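Local coordinates for uncharacterized conserved protein YiiM (Geobacillus stearothermophilus, PDB 5YHH) that probably binds the molybdenum cofactor through its MOSC domain and is linked to resistance against hydroxylaminopurine, a toxic base analogue, at residues L115-P121 with F149-Q155; V110-A114 with Q155-I159; L175-I180 with A193-I197; S11-K16 with G30-V36. All blocks are in the same frame, centred on the assembly; numbering follows the deposited sequence.

Contact 1: L115-P121 with F149-Q155; sequences LVQVSQP and FYFRVLQ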
loop_
_atom_site.group_PDB
_atom_site.type_symbol
_atom_site.label_atom_id
_atom_site.label_comp_id
_atom_site.label_asym_id
_atom_site.label_seq_id
_atom_site.Cartn_x
_atom_site.Cartn_y
_atom_site.Cartn_z
ATOM N N LEU A 115 -3.850 9.831 -12.023
ATOM C CA LEU A 115 -4.986 9.572 -11.121
ATOM C C LEU A 115 -4.875 8.152 -10.623
ATOM O O LEU A 115 -4.744 7.216 -11.429
ATOM C CB LEU A 115 -6.327 9.651 -11.819
ATOM C CG LEU A 115 -7.182 10.889 -11.744
ATOM C CD1 LEU A 115 -8.262 10.764 -12.844
ATOM C CD2 LEU A 115 -7.781 11.059 -10.346
ATOM N N VAL A 116 -4.984 7.997 -9.313
ATOM C CA VAL A 116 -4.810 6.711 -8.665
ATOM C C VAL A 116 -5.955 6.435 -7.685
ATOM O O VAL A 116 -6.610 7.355 -7.203
ATOM C CB VAL A 116 -3.451 6.608 -7.967
ATOM C CG1 VAL A 116 -2.297 6.676 -8.980
ATOM C CG2 VAL A 116 -3.284 7.674 -6.862
ATOM N N GLN A 117 -6.208 5.151 -7.439
ATOM C CA GLN A 117 -7.300 4.720 -6.576
ATOM C C GLN A 117 -6.797 3.648 -5.633
ATOM O O GLN A 117 -6.143 2.698 -6.072
ATOM C CB GLN A 117 -8.451 4.120 -7.390
ATOM C CG GLN A 117 -9.711 3.794 -6.560
ATOM C CD GLN A 117 -10.864 3.277 -7.397
ATOM O OE1 GLN A 117 -10.702 2.353 -8.209
ATOM N NE2 GLN A 117 -12.051 3.855 -7.195
ATOM N N VAL A 118 -7.181 3.765 -4.365
ATOM C CA VAL A 118 -6.840 2.760 -3.341
ATOM C C VAL A 118 -7.576 1.467 -3.629
ATOM O O VAL A 118 -8.790 1.477 -3.831
ATOM C CB VAL A 118 -7.179 3.278 -1.908
ATOM C CG1 VAL A 118 -6.859 2.223 -0.836
ATOM C CG2 VAL A 118 -6.419 4.579 -1.613
ATOM N N SER A 119 -6.832 0.373 -3.660
ATOM C CA SER A 119 -7.346 -0.943 -4.063
ATOM C C SER A 119 -7.372 -2.016 -2.983
ATOM O O SER A 119 -8.223 -2.903 -3.016
ATOM C CB SER A 119 -6.506 -1.477 -5.213
ATOM O OG SER A 119 -5.156 -1.670 -4.839
ATOM N N GLN A 120 -6.403 -1.960 -2.068
ATOM C CA GLN A 120 -6.262 -2.946 -1.006
ATOM C C GLN A 120 -5.176 -2.533 0.008
ATOM O O GLN A 120 -4.279 -1.752 -0.325
ATOM C CB GLN A 120 -5.875 -4.299 -1.610
ATOM C CG GLN A 120 -4.552 -4.308 -2.368
ATOM C CD GLN A 120 -4.044 -5.729 -2.644
ATOM O OE1 GLN A 120 -4.554 -6.373 -3.516
ATOM N NE2 GLN A 120 -3.053 -6.213 -1.857
ATOM N N PRO A 121 -5.251 -3.070 1.242
ATOM C CA PRO A 121 -4.112 -3.037 2.167
ATOM C C PRO A 121 -2.938 -3.822 1.610
ATOM O O PRO A 121 -3.113 -4.674 0.745
ATOM C CB PRO A 121 -4.664 -3.738 3.426
ATOM C CG PRO A 121 -6.136 -3.712 3.253
ATOM C CD PRO A 121 -6.358 -3.870 1.808
ATOM N N PHE A 149 -0.578 0.341 1.876
ATOM C CA PHE A 149 -1.704 -0.002 0.980
ATOM C C PHE A 149 -1.270 0.189 -0.472
ATOM O O PHE A 149 -0.241 0.824 -0.763
ATOM C CB PHE A 149 -2.958 0.845 1.286
ATOM C CG PHE A 149 -2.637 2.318 1.624
ATOM C CD1 PHE A 149 -2.404 3.227 0.629
ATOM C CD2 PHE A 149 -2.486 2.719 2.926
ATOM C CE1 PHE A 149 -2.082 4.554 0.928
ATOM C CE2 PHE A 149 -2.155 4.067 3.245
ATOM C CZ PHE A 149 -1.954 4.962 2.234
ATOM N N TYR A 150 -2.060 -0.351 -1.388
ATOM C CA TYR A 150 -1.749 -0.215 -2.785
ATOM C C TYR A 150 -2.747 0.721 -3.463
ATOM O O TYR A 150 -3.896 0.825 -3.036
ATOM C CB TYR A 150 -1.876 -1.575 -3.472
ATOM C CG TYR A 150 -0.764 -2.532 -3.218
ATOM C CD1 TYR A 150 -0.844 -3.455 -2.179
ATOM C CD2 TYR A 150 0.335 -2.583 -4.066
ATOM C CE1 TYR A 150 0.155 -4.387 -1.975
ATOM C CE2 TYR A 150 1.341 -3.514 -3.873
ATOM C CZ TYR A 150 1.254 -4.381 -2.820
ATOM O OH TYR A 150 2.241 -5.276 -2.630
ATOM N N PHE A 151 -2.298 1.289 -4.578
ATOM C CA PHE A 151 -3.149 1.962 -5.554
ATOM C C PHE A 151 -3.101 1.251 -6.902
ATOM O O PHE A 151 -2.055 0.731 -7.329
ATOM C CB PHE A 151 -2.620 3.371 -5.860
ATOM C CG PHE A 151 -2.559 4.309 -4.695
ATOM C CD1 PHE A 151 -3.656 5.077 -4.337
ATOM C CD2 PHE A 151 -1.363 4.503 -4.012
ATOM C CE1 PHE A 151 -3.572 5.997 -3.281
ATOM C CE2 PHE A 151 -1.272 5.414 -2.973
ATOM C CZ PHE A 151 -2.374 6.156 -2.602
ATOM N N ARG A 152 -4.231 1.298 -7.600
ATOM C CA ARG A 152 -4.287 1.069 -9.042
ATOM C C ARG A 152 -4.192 2.430 -9.739
ATOM O O ARG A 152 -4.501 3.481 -9.148
ATOM C CB ARG A 152 -5.585 0.334 -9.429
ATOM C CG ARG A 152 -6.887 1.116 -9.185
ATOM C CD ARG A 152 -8.089 0.407 -9.860
ATOM N NE ARG A 152 -8.284 -0.930 -9.280
ATOM C CZ ARG A 152 -8.912 -1.189 -8.132
ATOM N NH1 ARG A 152 -9.494 -0.224 -7.439
ATOM N NH2 ARG A 152 -9.004 -2.435 -7.706
ATOM N N VAL A 153 -3.754 2.422 -10.991
ATOM C CA VAL A 153 -3.637 3.643 -11.750
ATOM C C VAL A 153 -4.842 3.769 -12.675
ATOM O O VAL A 153 -5.025 2.933 -13.580
ATOM C CB VAL A 153 -2.338 3.643 -12.549
ATOM C CG1 VAL A 153 -2.294 4.870 -13.467
ATOM C CG2 VAL A 153 -1.134 3.556 -11.561
ATOM N N LEU A 154 -5.658 4.796 -12.424
ATOM C CA LEU A 154 -6.832 5.106 -13.252
ATOM C C LEU A 154 -6.462 5.868 -14.500
ATOM O O LEU A 154 -7.055 5.651 -15.572
ATOM C CB LEU A 154 -7.879 5.916 -12.458
ATOM C CG LEU A 154 -8.411 5.228 -11.188
ATOM C CD1 LEU A 154 -9.450 6.119 -10.478
ATOM C CD2 LEU A 154 -8.972 3.821 -11.481
ATOM N N GLN A 155 -5.518 6.802 -14.365
ATOM C CA GLN A 155 -4.993 7.537 -15.517
ATOM C C GLN A 155 -3.470 7.661 -15.347
ATOM O O GLN A 155 -2.955 8.075 -14.300
ATOM C CB GLN A 155 -5.703 8.899 -15.733
ATOM C CG GLN A 155 -4.772 10.019 -16.353
ATOM C CD GLN A 155 -5.391 11.431 -16.469
ATOM O OE1 GLN A 155 -6.315 11.643 -17.247
ATOM N NE2 GLN A 155 -4.844 12.402 -15.718
#
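Val116 and Phe151 form the close-packed part of this antiparallel strand pair: CG2 of Val116 sits over one face of the Phe151 ring, 4.1 Å from its centroid, in a CH-pi contact. Val118 meets the same ring from a neighbouring position, its CG2 3.6 Å from Phe151 CE1, while the ring of Trp93 packs against Phe151 from outside the pair. The side of the sheet bearing Gln117, Arg152 and Tyr150 is looser and only partly buried. There Gln117, with CG anti to the backbone N (chi1 -173°), runs alongside Arg152, and NH1 of Arg152 donates to Gln117 OE1 at 2.9 Å, approaching from above the carbonyl plane. The amide and guanidinium planes stand 84° apart, and Ser119 CB lies over one face of the guanidinium. At the open end the strands slip by one residue in a classic beta bulge, where Leu115 O takes both Leu154 N (2.8 Å) and Gln155 N (3.1 Å). Arg152 also reaches the carboxylate of Asp62 through NH2 and Ala202 O through NH1. With partners on both terminal nitrogens, the guanidinium is probably held in a fixed rotation and its positive charge partly balanced by Asp62.

Contact 2: V110-A114 with Q155-I159; sequences VAGTA and QEGVI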
loop_
_atom_site.group_PDB
_atom_site.type_symbol
_atom_site.label_atom_id
_atom_site.label_comp_id
_atom_site.label_asym_id
_atom_site.label_seq_id
_atom_site.Cartn_x
_atom_site.Cartn_y
_atom_site.Cartn_z
ATOM N N VAL A 110 -5.396 12.658 -7.092
ATOM C CA VAL A 110 -4.559 13.178 -8.167
ATOM C C VAL A 110 -3.139 13.218 -7.610
ATOM O O VAL A 110 -2.908 13.668 -6.484
ATOM C CB VAL A 110 -4.975 14.584 -8.643
ATOM C CG1 VAL A 110 -3.975 15.110 -9.667
ATOM C CG2 VAL A 110 -6.332 14.561 -9.314
ATOM N N ALA A 111 -2.190 12.732 -8.389
ATOM C CA ALA A 111 -0.785 12.808 -8.051
ATOM C C ALA A 111 -0.027 13.192 -9.285
ATOM O O ALA A 111 0.026 12.416 -10.231
ATOM C CB ALA A 111 -0.286 11.440 -7.538
ATOM N N GLY A 112 0.543 14.396 -9.315
ATOM C CA GLY A 112 1.155 14.880 -10.557
ATOM C C GLY A 112 0.105 14.970 -11.649
ATOM O O GLY A 112 -0.989 15.465 -11.397
ATOM N N THR A 113 0.414 14.458 -12.841
ATOM C CA THR A 113 -0.563 14.349 -13.913
ATOM C C THR A 113 -1.327 12.982 -13.887
ATOM O O THR A 113 -2.121 12.674 -14.786
ATOM C CB THR A 113 0.139 14.579 -15.263
ATOM O OG1 THR A 113 1.144 13.565 -15.474
ATOM C CG2 THR A 113 0.805 15.962 -15.284
ATOM N N ALA A 114 -1.099 12.168 -12.864
ATOM C CA ALA A 114 -1.734 10.846 -12.752
ATOM C C ALA A 114 -2.995 10.843 -11.851
ATOM O O ALA A 114 -3.164 11.714 -11.011
ATOM C CB ALA A 114 -0.697 9.802 -12.225
ATOM N N GLN A 155 -5.518 6.802 -14.365
ATOM C CA GLN A 155 -4.993 7.537 -15.517
ATOM C C GLN A 155 -3.470 7.661 -15.347
ATOM O O GLN A 155 -2.955 8.075 -14.300
ATOM C CB GLN A 155 -5.703 8.899 -15.733
ATOM C CG GLN A 155 -4.772 10.019 -16.353
ATOM C CD GLN A 155 -5.391 11.431 -16.469
ATOM O OE1 GLN A 155 -6.315 11.643 -17.247
ATOM N NE2 GLN A 155 -4.844 12.402 -15.718
ATOM N N GLU A 156 -2.751 7.209 -16.369
ATOM C CA GLU A 156 -1.287 7.263 -16.393
ATOM C C GLU A 156 -0.827 8.709 -16.362
ATOM O O GLU A 156 -1.529 9.597 -16.830
ATOM C CB GLU A 156 -0.761 6.587 -17.682
ATOM C CG GLU A 156 -0.921 5.112 -17.650
ATOM C CD GLU A 156 -0.309 4.390 -18.847
ATOM O OE1 GLU A 156 -0.178 4.997 -19.949
ATOM O OE2 GLU A 156 0.040 3.201 -18.648
ATOM N N GLY A 157 0.343 8.966 -15.799
ATOM C CA GLY A 157 0.914 10.306 -15.863
ATOM C C GLY A 157 2.332 10.326 -15.345
ATOM O O GLY A 157 3.042 9.304 -15.408
ATOM N N VAL A 158 2.735 11.484 -14.824
ATOM C CA VAL A 158 4.098 11.724 -14.370
ATOM C C VAL A 158 4.027 12.422 -13.015
ATOM O O VAL A 158 3.178 13.282 -12.798
ATOM C CB VAL A 158 4.910 12.563 -15.387
ATOM C CG1 VAL A 158 6.356 12.768 -14.888
ATOM C CG2 VAL A 158 4.897 11.887 -16.780
ATOM N N ILE A 159 4.911 12.012 -12.110
ATOM C CA ILE A 159 5.008 12.582 -10.764
ATOM C C ILE A 159 6.467 12.887 -10.434
ATOM O O ILE A 159 7.381 12.279 -10.993
ATOM C CB ILE A 159 4.506 11.580 -9.690
ATOM C CG1 ILE A 159 5.212 10.243 -9.855
ATOM C CG2 ILE A 159 3.014 11.353 -9.796
ATOM C CD1 ILE A 159 4.997 9.286 -8.676
HETATM O O HOH W 1 -1.739 12.396 -17.604
#
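The flat amide of Gln155 is turned so that Thr113 O stands 23° out of its plane, and NE2 of Gln155 donates to that carbonyl oxygen at 2.9 Å. The extended Gln155 chain spans the distance to the turn. Thr113 O is gripped a second time by a water, which also donates to Glu156 O and so bridges the two segments. Thr113 is held from its other atoms as well: its N donates to Val158 O at 3.0 Å, and its OG1, placed between the backbone N and the carbonyl carbon (chi1 62°), accepts from Val158 N at 2.7 Å. Residues Ala111 to Ala114 form a type II' beta turn, the tight connection of the hairpin made by strands 108-111 and 114-121, with Gly112 at its positive-phi corner. Strand 157-159 passes beside this turn and also pairs with strand 40-42. Gly157 and Gly112 both come in backbone first; Gly112 CA makes a CA-H...O contact of 3.4 Å with Val158 O. On the buried side, Ile159 CG2 lies 4.0 Å from Ala111 CB and 3.2 Å from Ala111 O, and both residues pack on Ile9 and Trp93.

Contact 3: L175-I180 with A193-I197; sequences LSIAYI and AMKQI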
loop_
_atom_site.group_PDB
_atom_site.type_symbol
_atom_site.label_atom_id
_atom_site.label_comp_id
_atom_site.label_asym_id
_atom_site.label_seq_id
_atom_site.Cartn_x
_atom_site.Cartn_y
_atom_site.Cartn_z
ATOM N N LEU A 175 -14.677 3.133 3.832
ATOM C CA LEU A 175 -14.104 1.992 4.553
ATOM C C LEU A 175 -12.578 2.132 4.623
ATOM O O LEU A 175 -11.897 2.057 3.604
ATOM C CB LEU A 175 -14.419 0.687 3.842
ATOM C CG LEU A 175 -15.883 0.437 3.459
ATOM C CD1 LEU A 175 -15.993 -0.875 2.689
ATOM C CD2 LEU A 175 -16.811 0.436 4.647
ATOM N N SER A 176 -12.040 2.332 5.816
ATOM C CA SER A 176 -10.627 2.687 5.939
ATOM C C SER A 176 -9.772 1.464 5.715
ATOM O O SER A 176 -10.238 0.360 5.898
ATOM C CB SER A 176 -10.323 3.319 7.292
ATOM O OG SER A 176 -10.562 2.428 8.343
ATOM N N ILE A 177 -8.529 1.654 5.302
ATOM C CA ILE A 177 -7.598 0.520 5.237
ATOM C C ILE A 177 -7.437 -0.098 6.645
ATOM O O ILE A 177 -7.321 -1.311 6.774
ATOM C CB ILE A 177 -6.227 0.953 4.660
ATOM C CG1 ILE A 177 -6.386 1.383 3.191
ATOM C CG2 ILE A 177 -5.145 -0.138 4.865
ATOM C CD1 ILE A 177 -6.784 0.265 2.253
ATOM N N ALA A 178 -7.452 0.721 7.706
ATOM C CA ALA A 178 -7.355 0.171 9.063
ATOM C C ALA A 178 -8.507 -0.762 9.373
ATOM O O ALA A 178 -8.292 -1.829 9.935
ATOM C CB ALA A 178 -7.263 1.281 10.152
ATOM N N TYR A 179 -9.723 -0.331 9.024
ATOM C CA TYR A 179 -10.932 -1.144 9.210
ATOM C C TYR A 179 -10.827 -2.445 8.437
ATOM O O TYR A 179 -11.128 -3.495 8.975
ATOM C CB TYR A 179 -12.190 -0.367 8.769
ATOM C CG TYR A 179 -13.465 -1.176 8.778
ATOM C CD1 TYR A 179 -14.130 -1.458 9.970
ATOM C CD2 TYR A 179 -14.009 -1.662 7.583
ATOM C CE1 TYR A 179 -15.301 -2.203 9.972
ATOM C CE2 TYR A 179 -15.174 -2.415 7.578
ATOM C CZ TYR A 179 -15.818 -2.673 8.769
ATOM O OH TYR A 179 -16.964 -3.416 8.744
ATOM N N ILE A 180 -10.410 -2.370 7.169
ATOM C CA ILE A 180 -10.348 -3.561 6.324
ATOM C C ILE A 180 -9.294 -4.552 6.854
ATOM O O ILE A 180 -9.560 -5.741 6.938
ATOM C CB ILE A 180 -10.126 -3.222 4.843
ATOM C CG1 ILE A 180 -11.346 -2.452 4.280
ATOM C CG2 ILE A 180 -9.937 -4.495 4.076
ATOM C CD1 ILE A 180 -11.127 -1.703 2.952
ATOM N N ALA A 193 -19.651 -7.756 7.804
ATOM C CA ALA A 193 -18.469 -6.949 7.523
ATOM C C ALA A 193 -17.779 -7.390 6.225
ATOM O O ALA A 193 -17.456 -6.564 5.378
ATOM C CB ALA A 193 -17.500 -7.017 8.683
ATOM N N MET A 194 -17.563 -8.692 6.078
ATOM C CA MET A 194 -16.881 -9.235 4.905
ATOM C C MET A 194 -17.691 -9.043 3.617
ATOM O O MET A 194 -17.139 -8.580 2.612
ATOM C CB MET A 194 -16.501 -10.707 5.113
ATOM C CG MET A 194 -15.383 -10.910 6.156
ATOM S SD MET A 194 -14.812 -12.627 6.264
ATOM C CE MET A 194 -16.292 -13.443 6.862
ATOM N N LYS A 195 -18.985 -9.367 3.646
ATOM C CA LYS A 195 -19.845 -9.190 2.470
ATOM C C LYS A 195 -19.775 -7.739 1.978
ATOM O O LYS A 195 -19.651 -7.486 0.782
ATOM C CB LYS A 195 -21.305 -9.584 2.755
ATOM C CG LYS A 195 -22.152 -9.782 1.480
ATOM C CD LYS A 195 -23.545 -10.371 1.773
ATOM C CE LYS A 195 -23.933 -11.442 0.744
ATOM N NZ LYS A 195 -25.378 -11.846 0.766
ATOM N N GLN A 196 -19.835 -6.796 2.911
ATOM C CA GLN A 196 -19.789 -5.372 2.581
ATOM C C GLN A 196 -18.478 -4.948 1.895
ATOM O O GLN A 196 -18.489 -4.239 0.885
ATOM C CB GLN A 196 -19.973 -4.561 3.853
ATOM C CG GLN A 196 -19.701 -3.085 3.679
ATOM C CD GLN A 196 -19.593 -2.376 5.001
ATOM O OE1 GLN A 196 -20.364 -1.460 5.269
ATOM N NE2 GLN A 196 -18.634 -2.796 5.842
ATOM N N ILE A 197 -17.353 -5.381 2.447
ATOM C CA ILE A 197 -16.057 -5.064 1.858
ATOM C C ILE A 197 -15.896 -5.770 0.503
ATOM O O ILE A 197 -15.445 -5.166 -0.464
ATOM C CB ILE A 197 -14.889 -5.432 2.804
ATOM C CG1 ILE A 197 -14.951 -4.579 4.095
ATOM C CG2 ILE A 197 -13.590 -5.231 2.090
ATOM C CD1 ILE A 197 -14.119 -5.126 5.291
#
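Ile197 sets its CD1 methyl against both Tyr179 and Ile180. The methyl meets the Tyr179 ring at a slant, 3.7 Å from CE2, and lies 4.0 Å from Ile180 CG1, which approaches it at an angle from the same helix as the tyrosine. The first torsion of Ile197 puts CG1 anti to its own carbonyl carbon (chi1 -64°), and the extended second torsion then carries CD1 across to the facing helix. Leu175, just ahead of that helix, adds a third apolar neighbour: its CD1 is 4.1 Å from Ile197 CG1, while its other methyl, CD2, rests 3.9 Å from Gln196 NE2. Tyr179 and Gln196 cross nearly at right angles, with ring and amide planes 76° apart. The tyrosine extends to helix 191-199, its CG anti to the backbone N (chi1 173°), bringing Tyr179 OH to 3.6 Å from Ala193 CB. Within the first segment, Ser176 N-caps the helix, its OG accepting from Tyr179 N at 3.0 Å, and so probably steadies the first turn, from which the aromatic projects. Phe211 of helix 205-213 also packs on Ile197, and Trp207 of that helix on Ile180. Apolar packing between successive helices, with Gln196 at a polar margin, fits a small helical bundle, here the YiiM-like three-helix domain.

Contact 4: S11-K16 with G30-V36; sequences SINVGK and GIDKTPV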
loop_
_atom_site.group_PDB
_atom_site.type_symbol
_atom_site.label_atom_id
_atom_site.label_comp_id
_atom_site.label_asym_id
_atom_site.label_seq_id
_atom_site.Cartn_x
_atom_site.Cartn_y
_atom_site.Cartn_z
ATOM N N SER A 11 8.743 10.683 -1.126
ATOM C CA SER A 11 9.794 10.005 -1.851
ATOM C C SER A 11 9.226 9.023 -2.824
ATOM O O SER A 11 8.257 8.338 -2.533
ATOM C CB SER A 11 10.777 9.298 -0.894
ATOM O OG SER A 11 11.911 8.826 -1.606
ATOM N N ILE A 12 9.812 9.003 -4.013
ATOM C CA ILE A 12 9.505 8.010 -5.012
ATOM C C ILE A 12 10.742 7.148 -5.040
ATOM O O ILE A 12 11.843 7.657 -5.218
ATOM C CB ILE A 12 9.285 8.612 -6.422
ATOM C CG1 ILE A 12 8.133 9.634 -6.445
ATOM C CG2 ILE A 12 9.050 7.518 -7.443
ATOM C CD1 ILE A 12 8.163 10.510 -7.775
ATOM N N ASN A 13 10.548 5.851 -4.876
ATOM C CA ASN A 13 11.628 4.904 -4.758
ATOM C C ASN A 13 11.575 3.909 -5.902
ATOM O O ASN A 13 10.516 3.381 -6.179
ATOM C CB ASN A 13 11.510 4.198 -3.408
ATOM C CG ASN A 13 11.260 5.187 -2.264
ATOM O OD1 ASN A 13 12.009 6.149 -2.107
ATOM N ND2 ASN A 13 10.202 4.978 -1.491
ATOM N N VAL A 14 12.712 3.629 -6.522
ATOM C CA VAL A 14 12.746 2.736 -7.667
ATOM C C VAL A 14 13.698 1.558 -7.440
ATOM O O VAL A 14 14.815 1.728 -6.920
ATOM C CB VAL A 14 13.122 3.514 -8.946
ATOM C CG1 VAL A 14 13.419 2.544 -10.114
ATOM C CG2 VAL A 14 11.992 4.467 -9.316
ATOM N N GLY A 15 13.236 0.361 -7.797
ATOM C CA GLY A 15 14.043 -0.848 -7.662
ATOM C C GLY A 15 14.546 -1.399 -8.982
ATOM O O GLY A 15 14.186 -0.895 -10.053
ATOM N N LYS A 16 15.391 -2.431 -8.903
ATOM C CA LYS A 16 15.907 -3.130 -10.095
ATOM C C LYS A 16 15.068 -4.367 -10.409
ATOM O O LYS A 16 14.751 -5.131 -9.505
ATOM C CB LYS A 16 17.360 -3.561 -9.891
ATOM C CG LYS A 16 18.295 -2.420 -9.535
ATOM C CD LYS A 16 19.765 -2.724 -9.899
ATOM C CE LYS A 16 20.695 -1.618 -9.399
ATOM N NZ LYS A 16 20.684 -1.542 -7.894
ATOM N N GLY A 30 12.352 -5.965 -7.339
ATOM C CA GLY A 30 12.928 -6.148 -6.023
ATOM C C GLY A 30 12.259 -5.273 -4.967
ATOM O O GLY A 30 11.798 -4.143 -5.259
ATOM N N ILE A 31 12.219 -5.826 -3.744
ATOM C CA ILE A 31 11.846 -5.100 -2.522
ATOM C C ILE A 31 12.840 -3.943 -2.209
ATOM O O ILE A 31 12.470 -2.988 -1.547
ATOM C CB ILE A 31 11.731 -6.093 -1.305
ATOM C CG1 ILE A 31 10.765 -5.556 -0.227
ATOM C CG2 ILE A 31 13.118 -6.472 -0.732
ATOM C CD1 ILE A 31 9.278 -5.776 -0.616
ATOM N N ASP A 32 14.094 -4.046 -2.656
ATOM C CA ASP A 32 15.060 -2.964 -2.478
ATOM C C ASP A 32 14.794 -1.902 -3.541
ATOM O O ASP A 32 14.946 -2.159 -4.734
ATOM C CB ASP A 32 16.502 -3.447 -2.584
ATOM C CG ASP A 32 16.875 -4.467 -1.488
ATOM O OD1 ASP A 32 16.195 -4.547 -0.433
ATOM O OD2 ASP A 32 17.859 -5.203 -1.712
ATOM N N LYS A 33 14.354 -0.739 -3.090
ATOM C CA LYS A 33 14.093 0.413 -3.948
ATOM C C LYS A 33 14.827 1.619 -3.370
ATOM O O LYS A 33 14.893 1.774 -2.156
ATOM C CB LYS A 33 12.592 0.690 -4.031
ATOM C CG LYS A 33 11.785 -0.459 -4.597
ATOM C CD LYS A 33 10.342 -0.109 -4.697
ATOM C CE LYS A 33 9.561 -1.184 -5.394
ATOM N NZ LYS A 33 9.553 -2.403 -4.574
ATOM N N THR A 34 15.382 2.456 -4.241
ATOM C CA THR A 34 16.190 3.625 -3.849
ATOM C C THR A 34 15.420 4.892 -4.211
ATOM O O THR A 34 14.879 4.958 -5.321
ATOM C CB THR A 34 17.522 3.630 -4.619
ATOM O OG1 THR A 34 18.087 2.310 -4.579
ATOM C CG2 THR A 34 18.524 4.631 -4.016
ATOM N N PRO A 35 15.377 5.882 -3.295
ATOM C CA PRO A 35 14.814 7.207 -3.590
ATOM C C PRO A 35 15.459 7.827 -4.832
ATOM O O PRO A 35 16.683 7.800 -4.942
ATOM C CB PRO A 35 15.174 8.046 -2.359
ATOM C CG PRO A 35 15.277 7.045 -1.237
ATOM C CD PRO A 35 15.778 5.748 -1.873
ATOM N N VAL A 36 14.653 8.362 -5.749
ATOM C CA VAL A 36 15.185 9.072 -6.927
ATOM C C VAL A 36 14.840 10.561 -6.849
ATOM O O VAL A 36 13.928 10.946 -6.130
ATOM C CB VAL A 36 14.637 8.461 -8.236
ATOM C CG1 VAL A 36 15.031 6.973 -8.333
ATOM C CG2 VAL A 36 13.104 8.636 -8.306
HETATM O O HOH W 2 12.375 10.602 -3.945
#
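Val14 and Thr34 form the hydrogen-bonded pair of this antiparallel contact, with Val14 N to Thr34 O and Thr34 N to Val14 O both at 2.8 Å, and Val36 N adds a 2.9 Å backbone bond to Ile12 O. Beyond these, a water accepts from Ile12 N and donates to Val36 O, extending the pairing by one bridge; at the other end Gly30 N reaches Lys16 O only weakly. Among polar side chains, Ser11 OG donates to Asn13 OD1 at 2.7 Å, and the pyrrolidine of Pro35 lies against both, its CB 3.4 Å from Ser11 OG and its CG 3.5 Å from Asn13 OD1. The amide nitrogen of Asn13 is taken up by Thr94 and Glu91. Lys33 lays its aliphatic chain along the backbone, CG 3.6 Å from Gly15 N, and then bends at its last torsion (chi4 66°), where NZ meets Gly30 O as well as Gly90 O. Apolar contact comes from Val36, whose CG1 approaches Val14 CB at 4.0 Å; its CG2 lies beside Ile12 O, with Ile12 CB a little farther. The N-to-C directions of strands 11-16 and 32-35 differ by 136°, a strongly twisted antiparallel beta hairpin at the margin of the mixed sheet, with strand 27-35 outermost.

Along the chain, contact 4 closes first, contact 1 is nested within the loop closed by contact 2, and contact 3 follows last. Contacts 1, 2 and 4 all reach the mixed sheet, with the hairpin of contact 4 at one margin and strands 114-121 and 108-111 toward the other. The centres of contacts 1 and 2 are about 12 Å apart; they share Gln155 and touch through Leu115 and Val110. Contact 4 reaches contact 2 through Ile12 and Ile159. Contact 3 belongs to the helical domain, about 30 Å from contact 4 between centres, yet its Ile177 packs on Val118 and Pro121 of contact 1, joining this domain to the MOSC sheet.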